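Unsaturated glucuronyl hydrolase (PDB 2ZZR) hydrolyses unsaturated disaccharides derived from chondroitin, hyaluronan and heparin, releasing the 4-deoxy-4,5-didehydro uronic acid from either (1->3) or (1->4) glycosidic linkages. Local coordinates at residues A[1-5]-A[263-267]; A[8-12]-A[276-281]; A[210-216]-A[273-277]; A[244-248]-A[288-292]. One frame throughout, in Å; residues are numbered along the deposited sequence.

In the fold
Starting at the N terminus, residues 1-5 run to the beginning of helix 265-280 in interaction 1, closing a loop of more than 250 residues. A few residues on, 8-12 close a similarly long loop at the far end of that helix in interaction 2. Interaction 3 brings the turn after helix 192-209 onto the helix's second half, sharing Asn-276 and Tyr-277 with interaction 2. The shortest loop is closed by interaction 4, where the start of helix 245-262 meets 288-292. Interaction 1 crosses all the others along the chain, and interaction 4 crosses 2 and 3 as well. Helix 265-280 thus serves three contacts, tying the N-terminal tail and the 210-216 turn to the alpha barrel.

Interaction 1. Residues A[1-5]-A[263-267]; sequences MKIKP and KDYQQ
Ile-3 of the N-terminal tail lies against Gln-266 in the first turn of helix 265-280, the two side chains sliding past each other in opposite directions. Beginning at the branch, Ile-3 CB sits 4.1 Å from Gln-266 CD, at the end of the glutamine chain. CG1 stands anti to the carbonyl carbon (chi1 -62°), and it too comes within 4.1 Å of Gln-266 CD. The extended second torsion then carries the methyl CD1 on to the root of the glutamine, 3.7 Å from Gln-266 CB. The CG1-CD1 arm therefore runs along Gln-266 from amide to CB, while Tyr-203 and Asn-207 of helix 192-209 also touch Ile-3.

The start of the helix is a capping box. Asp-264, the N-cap residue, takes the backbone N of Gln-266 on OD1 at 3.0 Å, from above the carboxylate plane. The other half of the box is Asp-264 N donating to Gln-267 OE1 at 3.2 Å. Asp-264 OD2 is engaged by the hydroxyl of Tyr-203, so the cap is also joined to helix 192-209. On the tail side, Asn-207 receives Lys-4 N on OD1 and donates through ND2 to Lys-2 O.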
loop_
_atom_site.group_PDB
_atom_site.type_symbol
_atom_site.label_atom_id
_atom_site.label_comp_id
_atom_site.label_asym_id
_atom_site.label_seq_id
_atom_site.Cartn_x
_atom_site.Cartn_y
_atom_site.Cartn_z
ATOM N N MET A 1 -18.074 -3.561 16.884
ATOM C CA MET A 1 -17.413 -2.327 17.393
ATOM C C MET A 1 -17.837 -1.095 16.594
ATOM O O MET A 1 -17.793 -1.096 15.364
ATOM C CB MET A 1 -15.889 -2.499 17.352
ATOM C CG MET A 1 -15.087 -1.304 17.851
ATOM S SD MET A 1 -15.347 -0.918 19.592
ATOM C CE MET A 1 -14.940 -2.484 20.374
ATOM N N LYS A 2 -18.244 -0.045 17.302
ATOM C CA LYS A 2 -18.640 1.204 16.666
ATOM C C LYS A 2 -17.431 1.988 16.163
ATOM O O LYS A 2 -16.391 2.034 16.821
ATOM C CB LYS A 2 -19.439 2.073 17.638
ATOM C CG LYS A 2 -20.839 1.559 17.939
ATOM C CD LYS A 2 -21.368 2.190 19.219
ATOM C CE LYS A 2 -22.804 1.790 19.496
ATOM N NZ LYS A 2 -23.243 2.334 20.816
ATOM N N ILE A 3 -17.579 2.581 14.983
ATOM C CA ILE A 3 -16.621 3.549 14.467
ATOM C C ILE A 3 -17.228 4.942 14.616
ATOM O O ILE A 3 -18.388 5.170 14.251
ATOM C CB ILE A 3 -16.227 3.260 12.992
ATOM C CG1 ILE A 3 -15.541 1.887 12.883
ATOM C CG2 ILE A 3 -15.314 4.362 12.446
ATOM C CD1 ILE A 3 -15.249 1.447 11.447
ATOM N N LYS A 4 -16.443 5.861 15.173
ATOM C CA LYS A 4 -16.878 7.240 15.379
ATOM C C LYS A 4 -17.301 7.882 14.059
ATOM O O LYS A 4 -16.774 7.529 13.001
ATOM C CB LYS A 4 -15.741 8.060 15.994
ATOM C CG LYS A 4 -14.584 8.255 15.015
ATOM C CD LYS A 4 -13.434 9.006 15.615
ATOM C CE LYS A 4 -12.322 9.106 14.591
ATOM N NZ LYS A 4 -11.174 9.861 15.148
ATOM N N PRO A 5 -18.254 8.829 14.109
ATOM C CA PRO A 5 -18.608 9.558 12.896
ATOM C C PRO A 5 -17.414 10.302 12.287
ATOM O O PRO A 5 -16.564 10.824 13.020
ATOM C CB PRO A 5 -19.666 10.558 13.382
ATOM C CG PRO A 5 -20.223 9.948 14.626
ATOM C CD PRO A 5 -19.075 9.240 15.266
ATOM N N LYS A 263 -16.493 -7.335 6.585
ATOM C CA LYS A 263 -17.830 -7.032 6.058
ATOM C C LYS A 263 -18.661 -6.160 6.997
ATOM O O LYS A 263 -19.855 -6.405 7.227
ATOM C CB LYS A 263 -18.564 -8.323 5.669
ATOM C CG LYS A 263 -17.927 -9.049 4.475
ATOM C CD LYS A 263 -17.865 -8.115 3.263
ATOM C CE LYS A 263 -17.333 -8.803 2.014
ATOM N NZ LYS A 263 -18.463 -9.170 1.101
ATOM N N ASP A 264 -18.012 -5.136 7.536
ATOM C CA ASP A 264 -18.684 -4.145 8.367
ATOM C C ASP A 264 -18.962 -2.940 7.485
ATOM O O ASP A 264 -18.031 -2.314 6.988
ATOM C CB ASP A 264 -17.775 -3.790 9.556
ATOM C CG ASP A 264 -18.335 -2.682 10.440
ATOM O OD1 ASP A 264 -19.457 -2.184 10.197
ATOM O OD2 ASP A 264 -17.622 -2.309 11.395
ATOM N N TYR A 265 -20.239 -2.624 7.275
ATOM C CA TYR A 265 -20.607 -1.496 6.416
ATOM C C TYR A 265 -20.025 -0.150 6.882
ATOM O O TYR A 265 -19.837 0.758 6.072
ATOM C CB TYR A 265 -22.130 -1.395 6.224
ATOM C CG TYR A 265 -22.511 -0.338 5.218
ATOM C CD1 TYR A 265 -22.948 0.925 5.635
ATOM C CD2 TYR A 265 -22.400 -0.582 3.845
ATOM C CE1 TYR A 265 -23.279 1.904 4.716
ATOM C CE2 TYR A 265 -22.726 0.396 2.914
ATOM C CZ TYR A 265 -23.162 1.637 3.357
ATOM O OH TYR A 265 -23.478 2.606 2.442
ATOM N N GLN A 266 -19.736 -0.031 8.179
ATOM C CA GLN A 266 -19.040 1.160 8.697
ATOM C C GLN A 266 -17.728 1.414 7.939
ATOM O O GLN A 266 -17.277 2.552 7.824
ATOM C CB GLN A 266 -18.722 1.002 10.179
ATOM C CG GLN A 266 -19.926 0.935 11.091
ATOM C CD GLN A 266 -19.521 0.818 12.536
ATOM O OE1 GLN A 266 -18.902 -0.170 12.943
ATOM N NE2 GLN A 266 -19.865 1.823 13.323
ATOM N N GLN A 267 -17.115 0.342 7.441
ATOM C CA GLN A 267 -15.868 0.457 6.689
ATOM C C GLN A 267 -16.077 1.092 5.318
ATOM O O GLN A 267 -15.219 1.830 4.827
ATOM C CB GLN A 267 -15.207 -0.913 6.547
ATOM C CG GLN A 267 -14.781 -1.520 7.869
ATOM C CD GLN A 267 -14.331 -2.956 7.726
ATOM O OE1 GLN A 267 -15.100 -3.811 7.299
ATOM N NE2 GLN A 267 -13.082 -3.236 8.114
#

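Interaction 2. Residues A[8-12]-A[276-281]; sequences VESIE and NYFLNR
Val-8 rests CG1 near the Asn-276 amide where the N-terminal tail crosses the last turn of helix 265-280, on the outside of the alpha barrel of this glycosyl hydrolase family 88 enzyme. Asn-276 ND2 instead binds Glu-9 O at 2.7 Å, nearly along the C=O axis, while its OD1 is taken up by Tyr-331 of helix 328-346.

The extended side chain of Glu-9 presents its carboxylate end-on to Arg-281, forming a salt bridge. Arg-281 NH1 reaches Glu-9 OE1 at 2.9 Å and Arg-281 NH2 reaches Glu-9 OE2 at 3.0 Å, both on syn lone pairs. Carboxylate and guanidinium planes are 27° apart, nearly coplanar. OE1 has a second donor, Asn-280 ND2, on its anti side, so two residues grip one oxygen. The guanidinium in turn lies over a face of the Tyr-277 ring in a cation-pi contact, and its NH1 also donates to Tyr-277 O.

Ser-10 offers its carbonyl O to the same Asn-280 ND2. Ile-11 then sends CD1 to within 4.0 Å of Leu-279 CD1. At Glu-12 the carboxylate stacks on the Asn-280 amide, planes 17° apart, and Glu-12 N donates to Asn-280 OD1 at 2.9 Å. That oxygen also accepts from a water, which donates as well to Glu-12 O, 2.7 Å away.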
loop_
_atom_site.group_PDB
_atom_site.type_symbol
_atom_site.label_atom_id
_atom_site.label_comp_id
_atom_site.label_asym_id
_atom_site.label_seq_id
_atom_site.Cartn_x
_atom_site.Cartn_y
_atom_site.Cartn_z
ATOM N N VAL A 8 -18.072 13.193 5.802
ATOM C CA VAL A 8 -18.000 12.703 4.436
ATOM C C VAL A 8 -18.228 13.880 3.498
ATOM O O VAL A 8 -19.364 14.317 3.287
ATOM C CB VAL A 8 -19.020 11.561 4.181
ATOM C CG1 VAL A 8 -18.913 11.041 2.750
ATOM C CG2 VAL A 8 -18.802 10.424 5.169
ATOM N N GLU A 9 -17.133 14.406 2.954
ATOM C CA GLU A 9 -17.194 15.475 1.965
ATOM C C GLU A 9 -17.857 14.967 0.699
ATOM O O GLU A 9 -17.608 13.841 0.276
ATOM C CB GLU A 9 -15.785 15.973 1.618
ATOM C CG GLU A 9 -15.030 16.572 2.801
ATOM C CD GLU A 9 -13.627 17.068 2.461
ATOM O OE1 GLU A 9 -13.149 16.867 1.323
ATOM O OE2 GLU A 9 -13.003 17.680 3.359
ATOM N N SER A 10 -18.699 15.787 0.080
ATOM C CA SER A 10 -19.164 15.437 -1.256
ATOM C C SER A 10 -17.967 15.519 -2.212
ATOM O O SER A 10 -17.040 16.316 -1.994
ATOM C CB SER A 10 -20.294 16.355 -1.715
ATOM O OG SER A 10 -19.812 17.667 -1.910
ATOM N N ILE A 11 -17.964 14.676 -3.240
ATOM C CA ILE A 11 -16.945 14.779 -4.280
ATOM C C ILE A 11 -17.218 16.055 -5.062
ATOM O O ILE A 11 -18.163 16.140 -5.855
ATOM C CB ILE A 11 -16.900 13.556 -5.205
ATOM C CG1 ILE A 11 -16.623 12.294 -4.381
ATOM C CG2 ILE A 11 -15.845 13.767 -6.299
ATOM C CD1 ILE A 11 -16.847 10.979 -5.143
ATOM N N GLU A 12 -16.386 17.052 -4.795
ATOM C CA GLU A 12 -16.605 18.394 -5.306
ATOM C C GLU A 12 -16.333 18.418 -6.808
ATOM O O GLU A 12 -15.381 17.799 -7.283
ATOM C CB GLU A 12 -15.768 19.407 -4.495
ATOM C CG GLU A 12 -16.209 19.481 -2.999
ATOM C CD GLU A 12 -15.256 20.259 -2.074
ATOM O OE1 GLU A 12 -15.593 20.397 -0.866
ATOM O OE2 GLU A 12 -14.181 20.720 -2.538
ATOM N N ASN A 276 -13.074 10.582 -0.547
ATOM C CA ASN A 276 -13.588 11.872 -1.012
ATOM C C ASN A 276 -12.641 12.991 -0.600
ATOM O O ASN A 276 -12.409 13.914 -1.364
ATOM C CB ASN A 276 -15.000 12.135 -0.496
ATOM C CG ASN A 276 -16.020 11.162 -1.068
ATOM O OD1 ASN A 276 -15.664 10.254 -1.824
ATOM N ND2 ASN A 276 -17.292 11.345 -0.708
ATOM N N TYR A 277 -12.084 12.872 0.599
ATOM C CA TYR A 277 -11.090 13.822 1.101
ATOM C C TYR A 277 -9.892 13.890 0.149
ATOM O O TYR A 277 -9.436 14.975 -0.226
ATOM C CB TYR A 277 -10.655 13.400 2.500
ATOM C CG TYR A 277 -9.664 14.329 3.157
ATOM C CD1 TYR A 277 -10.095 15.326 4.035
ATOM C CD2 TYR A 277 -8.296 14.198 2.917
ATOM C CE1 TYR A 277 -9.177 16.183 4.651
ATOM C CE2 TYR A 277 -7.373 15.047 3.527
ATOM C CZ TYR A 277 -7.821 16.037 4.384
ATOM O OH TYR A 277 -6.907 16.875 4.989
ATOM N N PHE A 278 -9.406 12.714 -0.247
ATOM C CA PHE A 278 -8.269 12.579 -1.148
ATOM C C PHE A 278 -8.617 13.164 -2.513
ATOM O O PHE A 278 -7.894 14.022 -3.024
ATOM C CB PHE A 278 -7.885 11.093 -1.244
ATOM C CG PHE A 278 -6.580 10.818 -1.953
ATOM C CD1 PHE A 278 -5.374 10.823 -1.254
ATOM C CD2 PHE A 278 -6.568 10.487 -3.306
ATOM C CE1 PHE A 278 -4.162 10.542 -1.905
ATOM C CE2 PHE A 278 -5.361 10.201 -3.964
ATOM C CZ PHE A 278 -4.160 10.227 -3.258
ATOM N N LEU A 279 -9.748 12.735 -3.081
ATOM C CA LEU A 279 -10.158 13.186 -4.408
ATOM C C LEU A 279 -10.273 14.706 -4.475
ATOM O O LEU A 279 -9.842 15.314 -5.453
ATOM C CB LEU A 279 -11.482 12.542 -4.825
ATOM C CG LEU A 279 -11.463 11.020 -5.034
ATOM C CD1 LEU A 279 -12.871 10.530 -5.378
ATOM C CD2 LEU A 279 -10.449 10.598 -6.101
ATOM N N ASN A 280 -10.838 15.301 -3.423
ATOM C CA ASN A 280 -11.067 16.750 -3.370
ATOM C C ASN A 280 -9.783 17.571 -3.314
ATOM O O ASN A 280 -9.793 18.777 -3.597
ATOM C CB ASN A 280 -11.973 17.104 -2.191
ATOM C CG ASN A 280 -13.424 16.751 -2.450
ATOM O OD1 ASN A 280 -13.823 16.530 -3.590
ATOM N ND2 ASN A 280 -14.221 16.704 -1.393
ATOM N N ARG A 281 -8.684 16.913 -2.960
ATOM C CA ARG A 281 -7.400 17.593 -2.829
ATOM C C ARG A 281 -6.393 17.230 -3.922
ATOM O O ARG A 281 -5.222 17.610 -3.854
ATOM C CB ARG A 281 -6.840 17.385 -1.424
ATOM C CG ARG A 281 -7.621 18.175 -0.383
ATOM C CD ARG A 281 -7.481 17.616 1.019
ATOM N NE ARG A 281 -8.338 18.342 1.965
ATOM C CZ ARG A 281 -9.658 18.175 2.082
ATOM N NH1 ARG A 281 -10.304 17.297 1.320
ATOM N NH2 ARG A 281 -10.336 18.886 2.979
HETATM O O HOH W 1 -13.140 16.535 -6.484
#

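Interaction 3. Residues A[210-216]-A[273-277]; sequences VRDDSSA and GMTNY. With SO4 (sulfate ion), chain B.
A chi1 of -178° turns one face of the Tyr-277 ring to Ser-215, while a bend at chi3 (73°) brings the end of Met-274 toward Ala-216. Ser-215 CA lies over the Tyr-277 ring centre, 4.1 Å above the plane, and Ser-215 CB reaches to 3.5 Å from Tyr-277 CZ. Val-210 and Met-274 reach toward each other tip to tip, Val-210 CG2 3.8 Å from Met-274 SD, and Met-274 CE packs on Ala-216 CB.

The 210-216 loop links helix 192-209 to strand 219-222 and holds a type I beta turn from Arg-211 to Ser-214. Ser-214 OG comes within 3.3 Å of Gly-273 CA, which has no side chain to bar it. Asp-213 OD2 accepts Ser-215 N from above the carboxylate plane, an Asx turn, and takes Ser-215 OG as a second donor at 2.6 Å. The Ser-215 side chain is about 7 Å from that of Thr-234, a probable substrate-binding residue. Arg-211 and Asp-212 N hold a sulfate, probably from the crystallisation liquor.

Asp-213 bonds within the loop and Ser-214 OG to Lys-7 O of the tail; direct contact with the helix is van der Waals, and the polar link is a water between Asp-213 OD1 and Tyr-277, whose OH also bonds Ser-243 OG.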
loop_
_atom_site.group_PDB
_atom_site.type_symbol
_atom_site.label_atom_id
_atom_site.label_comp_id
_atom_site.label_asym_id
_atom_site.label_seq_id
_atom_site.Cartn_x
_atom_site.Cartn_y
_atom_site.Cartn_z
ATOM N N VAL A 210 -7.552 7.600 11.989
ATOM C CA VAL A 210 -8.402 8.355 11.081
ATOM C C VAL A 210 -9.069 9.457 11.904
ATOM O O VAL A 210 -9.628 9.189 12.972
ATOM C CB VAL A 210 -9.474 7.464 10.404
ATOM C CG1 VAL A 210 -10.312 8.273 9.412
ATOM C CG2 VAL A 210 -8.810 6.281 9.697
ATOM N N ARG A 211 -8.988 10.687 11.407
ATOM C CA ARG A 211 -9.509 11.858 12.121
ATOM C C ARG A 211 -10.978 12.133 11.787
ATOM O O ARG A 211 -11.497 11.641 10.785
ATOM C CB ARG A 211 -8.659 13.093 11.801
ATOM C CG ARG A 211 -7.171 12.910 12.078
ATOM C CD ARG A 211 -6.419 14.239 12.019
ATOM N NE ARG A 211 -6.714 15.075 13.181
ATOM C CZ ARG A 211 -6.074 16.201 13.491
ATOM N NH1 ARG A 211 -6.422 16.879 14.581
ATOM N NH2 ARG A 211 -5.093 16.654 12.719
ATOM N N ASP A 212 -11.633 12.944 12.622
ATOM C CA ASP A 212 -13.048 13.281 12.442
ATOM C C ASP A 212 -13.377 13.928 11.096
ATOM O O ASP A 212 -14.513 13.841 10.635
ATOM C CB ASP A 212 -13.547 14.179 13.585
ATOM C CG ASP A 212 -13.654 13.447 14.910
ATOM O OD1 ASP A 212 -13.231 12.276 15.019
ATOM O OD2 ASP A 212 -14.167 14.057 15.872
ATOM N N ASP A 213 -12.390 14.579 10.474
ATOM C CA ASP A 213 -12.584 15.227 9.178
ATOM C C ASP A 213 -12.234 14.309 8.007
ATOM O O ASP A 213 -12.188 14.749 6.861
ATOM C CB ASP A 213 -11.781 16.536 9.094
ATOM C CG ASP A 213 -10.268 16.321 9.171
ATOM O OD1 ASP A 213 -9.535 17.325 9.026
ATOM O OD2 ASP A 213 -9.801 15.178 9.387
ATOM N N SER A 214 -12.004 13.034 8.322
ATOM C CA SER A 214 -11.612 11.995 7.356
ATOM C C SER A 214 -10.147 12.052 6.904
ATOM O O SER A 214 -9.715 11.232 6.094
ATOM C CB SER A 214 -12.565 11.940 6.151
ATOM O OG SER A 214 -13.774 11.280 6.507
ATOM N N SER A 215 -9.379 13.010 7.426
ATOM C CA SER A 215 -7.937 13.013 7.184
ATOM C C SER A 215 -7.262 11.956 8.065
ATOM O O SER A 215 -7.898 11.354 8.934
ATOM C CB SER A 215 -7.340 14.403 7.426
ATOM O OG SER A 215 -7.304 14.698 8.807
ATOM N N ALA A 216 -5.973 11.726 7.841
ATOM C CA ALA A 216 -5.262 10.672 8.551
ATOM C C ALA A 216 -4.077 11.211 9.333
ATOM O O ALA A 216 -3.308 12.023 8.814
ATOM C CB ALA A 216 -4.787 9.607 7.562
ATOM N N GLY A 273 -15.449 8.549 3.221
ATOM C CA GLY A 273 -14.884 9.745 3.858
ATOM C C GLY A 273 -13.450 10.005 3.425
ATOM O O GLY A 273 -13.125 11.097 2.936
ATOM N N MET A 274 -12.595 8.997 3.586
ATOM C CA MET A 274 -11.165 9.151 3.282
ATOM C C MET A 274 -10.900 9.360 1.797
ATOM O O MET A 274 -10.026 10.145 1.419
ATOM C CB MET A 274 -10.354 7.957 3.800
ATOM C CG MET A 274 -10.420 7.757 5.311
ATOM S SD MET A 274 -9.068 6.761 5.957
ATOM C CE MET A 274 -7.683 7.901 5.829
ATOM N N THR A 275 -11.661 8.669 0.950
ATOM C CA THR A 275 -11.461 8.756 -0.491
ATOM C C THR A 275 -11.931 10.104 -1.031
ATOM O O THR A 275 -11.246 10.714 -1.857
ATOM C CB THR A 275 -12.146 7.575 -1.215
ATOM O OG1 THR A 275 -11.648 6.352 -0.657
ATOM C CG2 THR A 275 -11.854 7.594 -2.704
ATOM N N ASN A 276 -13.074 10.582 -0.547
ATOM C CA ASN A 276 -13.588 11.872 -1.012
ATOM C C ASN A 276 -12.641 12.991 -0.600
ATOM O O ASN A 276 -12.409 13.914 -1.364
ATOM C CB ASN A 276 -15.000 12.135 -0.496
ATOM C CG ASN A 276 -16.020 11.162 -1.068
ATOM O OD1 ASN A 276 -15.664 10.254 -1.824
ATOM N ND2 ASN A 276 -17.292 11.345 -0.708
ATOM N N TYR A 277 -12.084 12.872 0.599
ATOM C CA TYR A 277 -11.090 13.822 1.101
ATOM C C TYR A 277 -9.892 13.890 0.149
ATOM O O TYR A 277 -9.436 14.975 -0.226
ATOM C CB TYR A 277 -10.655 13.400 2.500
ATOM C CG TYR A 277 -9.664 14.329 3.157
ATOM C CD1 TYR A 277 -10.095 15.326 4.035
ATOM C CD2 TYR A 277 -8.296 14.198 2.917
ATOM C CE1 TYR A 277 -9.177 16.183 4.651
ATOM C CE2 TYR A 277 -7.373 15.047 3.527
ATOM C CZ TYR A 277 -7.821 16.037 4.384
ATOM O OH TYR A 277 -6.907 16.875 4.989
HETATM S S SO4 B . -9.393 14.373 15.778
HETATM O O1 SO4 B . -9.928 14.314 17.135
HETATM O O2 SO4 B . -10.476 14.154 14.827
HETATM O O3 SO4 B . -8.780 15.679 15.539
HETATM O O4 SO4 B . -8.389 13.326 15.612
HETATM O O HOH W 2 -7.481 18.066 7.375
#

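Interaction 4. Residues A[244-248]-A[288-292]; sequences WARGQ and SYWDL. With SO4 (sulfate ion), chain C.
Trp-244 and Asp-291 pair as a single beta bridge, CA atoms 4.4 Å apart, and Ala-245 N donates to Trp-290 O at 3.0 Å, reaching it from above the carbonyl plane. The bridge sits at the start of helix 245-262 in the alpha barrel, with Trp-244 as N-cap. A water extends the link, accepting from Arg-246 N and donating to Trp-290 O.

Ala-245 is the residue most enclosed by the 288-292 loop. Its CB comes to 3.2 Å from Tyr-289 O, and meets Leu-292 CG at 4.1 Å and Ser-288 CB at the same distance. Leu-292 then passes its CD1 across the aliphatic part of Gln-248 at about a right angle, touching CB and CG.

In Trp-244 a chi1 of 176° lays the indole back over its own helix, with Gly-247 N 3.3 Å above one face. CD1 stays at the seam, facing Trp-290 O obliquely. The Trp-244 side chain lies about 4 Å from that of Trp-250, a probable substrate binder, and about 6 Å from that of Asp-174, the probable proton donor. Arg-246 probably binds substrate too; its guanidinium is braced by Asp-303 and by the carbonyls of Val-362 and Tyr-363.

Asp-291 turns its carboxylate to the backbone N of Ser-243 and Tyr-238, tying the loop to the residues leading into the helix. Trp-290 stacks on Trp-365. Tyr-289 OH donates to O2 of a sulfate, probably from the crystallisation liquor, at 2.7 Å, an ion also bound by Gly-297 N and Gly-299 N.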
loop_
_atom_site.group_PDB
_atom_site.type_symbol
_atom_site.label_atom_id
_atom_site.label_comp_id
_atom_site.label_asym_id
_atom_site.label_seq_id
_atom_site.Cartn_x
_atom_site.Cartn_y
_atom_site.Cartn_z
ATOM N N TRP A 244 -0.407 14.616 4.769
ATOM C CA TRP A 244 0.523 13.724 4.071
ATOM C C TRP A 244 -0.239 12.771 3.148
ATOM O O TRP A 244 -1.123 12.049 3.598
ATOM C CB TRP A 244 1.346 12.958 5.105
ATOM C CG TRP A 244 2.286 11.920 4.561
ATOM C CD1 TRP A 244 3.223 12.085 3.574
ATOM C CD2 TRP A 244 2.408 10.570 5.012
ATOM N NE1 TRP A 244 3.909 10.910 3.379
ATOM C CE2 TRP A 244 3.427 9.963 4.245
ATOM C CE3 TRP A 244 1.753 9.810 5.991
ATOM C CZ2 TRP A 244 3.802 8.625 4.421
ATOM C CZ3 TRP A 244 2.126 8.480 6.165
ATOM C CH2 TRP A 244 3.142 7.902 5.382
ATOM N N ALA A 245 0.097 12.789 1.859
ATOM C CA ALA A 245 -0.719 12.107 0.846
ATOM C C ALA A 245 -0.734 10.589 0.987
ATOM O O ALA A 245 -1.799 9.964 0.904
ATOM C CB ALA A 245 -0.285 12.511 -0.567
ATOM N N ARG A 246 0.434 9.983 1.197
ATOM C CA ARG A 246 0.483 8.522 1.256
ATOM C C ARG A 246 -0.258 7.934 2.461
ATOM O O ARG A 246 -0.863 6.864 2.359
ATOM C CB ARG A 246 1.915 7.989 1.150
ATOM C CG ARG A 246 1.946 6.468 0.968
ATOM C CD ARG A 246 3.272 5.972 0.425
ATOM N NE ARG A 246 4.384 6.230 1.347
ATOM C CZ ARG A 246 5.326 7.153 1.157
ATOM N NH1 ARG A 246 5.301 7.926 0.081
ATOM N NH2 ARG A 246 6.304 7.299 2.046
ATOM N N GLY A 247 -0.244 8.643 3.588
ATOM C CA GLY A 247 -1.000 8.216 4.764
ATOM C C GLY A 247 -2.481 8.093 4.461
ATOM O O GLY A 247 -3.126 7.124 4.866
ATOM N N GLN A 248 -3.007 9.079 3.739
ATOM C CA GLN A 248 -4.390 9.064 3.272
ATOM C C GLN A 248 -4.633 7.828 2.399
ATOM O O GLN A 248 -5.634 7.129 2.567
ATOM C CB GLN A 248 -4.709 10.353 2.504
ATOM C CG GLN A 248 -6.200 10.645 2.313
ATOM C CD GLN A 248 -6.949 10.931 3.625
ATOM O OE1 GLN A 248 -8.173 10.787 3.691
ATOM N NE2 GLN A 248 -6.226 11.350 4.654
ATOM N N SER A 288 -1.765 13.147 -6.844
ATOM C CA SER A 288 -1.514 13.790 -5.559
ATOM C C SER A 288 -0.127 14.417 -5.465
ATOM O O SER A 288 0.871 13.791 -5.823
ATOM C CB SER A 288 -1.659 12.766 -4.436
ATOM O OG SER A 288 -0.747 11.697 -4.619
ATOM N N TYR A 289 -0.085 15.658 -4.984
ATOM C CA TYR A 289 1.159 16.238 -4.489
ATOM C C TYR A 289 1.540 15.447 -3.243
ATOM O O TYR A 289 0.697 14.756 -2.662
ATOM C CB TYR A 289 0.984 17.735 -4.192
ATOM C CG TYR A 289 1.106 18.601 -5.427
ATOM C CD1 TYR A 289 2.291 19.293 -5.704
ATOM C CD2 TYR A 289 0.049 18.720 -6.330
ATOM C CE1 TYR A 289 2.413 20.082 -6.847
ATOM C CE2 TYR A 289 0.167 19.503 -7.482
ATOM C CZ TYR A 289 1.351 20.191 -7.723
ATOM O OH TYR A 289 1.475 20.970 -8.857
ATOM N N TRP A 290 2.805 15.518 -2.840
ATOM C CA TRP A 290 3.292 14.680 -1.742
ATOM C C TRP A 290 2.562 14.970 -0.430
ATOM O O TRP A 290 2.416 14.098 0.434
ATOM C CB TRP A 290 4.808 14.823 -1.594
ATOM C CG TRP A 290 5.248 16.124 -1.005
ATOM C CD1 TRP A 290 5.507 17.288 -1.675
ATOM C CD2 TRP A 290 5.490 16.392 0.378
ATOM N NE1 TRP A 290 5.896 18.269 -0.788
ATOM C CE2 TRP A 290 5.895 17.743 0.478
ATOM C CE3 TRP A 290 5.411 15.621 1.546
ATOM C CZ2 TRP A 290 6.210 18.337 1.699
ATOM C CZ3 TRP A 290 5.720 16.212 2.759
ATOM C CH2 TRP A 290 6.122 17.558 2.825
ATOM N N ASP A 291 2.119 16.214 -0.293
ATOM C CA ASP A 291 1.242 16.618 0.785
ATOM C C ASP A 291 0.025 17.269 0.155
ATOM O O ASP A 291 0.154 18.101 -0.749
ATOM C CB ASP A 291 1.945 17.593 1.729
ATOM C CG ASP A 291 1.197 17.768 3.029
ATOM O OD1 ASP A 291 1.780 17.480 4.093
ATOM O OD2 ASP A 291 0.012 18.172 2.985
ATOM N N LEU A 292 -1.155 16.874 0.624
ATOM C CA LEU A 292 -2.415 17.291 0.015
ATOM C C LEU A 292 -2.744 18.777 0.223
ATOM O O LEU A 292 -3.712 19.278 -0.346
ATOM C CB LEU A 292 -3.572 16.391 0.483
ATOM C CG LEU A 292 -3.496 14.906 0.081
ATOM C CD1 LEU A 292 -4.598 14.096 0.768
ATOM C CD2 LEU A 292 -3.574 14.733 -1.435
HETATM S S SO4 C . 3.823 23.084 -10.151
HETATM O O1 SO4 C . 2.561 23.404 -10.807
HETATM O O2 SO4 C . 3.578 22.632 -8.787
HETATM O O3 SO4 C . 4.521 22.037 -10.885
HETATM O O4 SO4 C . 4.658 24.281 -10.103
HETATM O O HOH W 3 2.973 11.363 0.313
#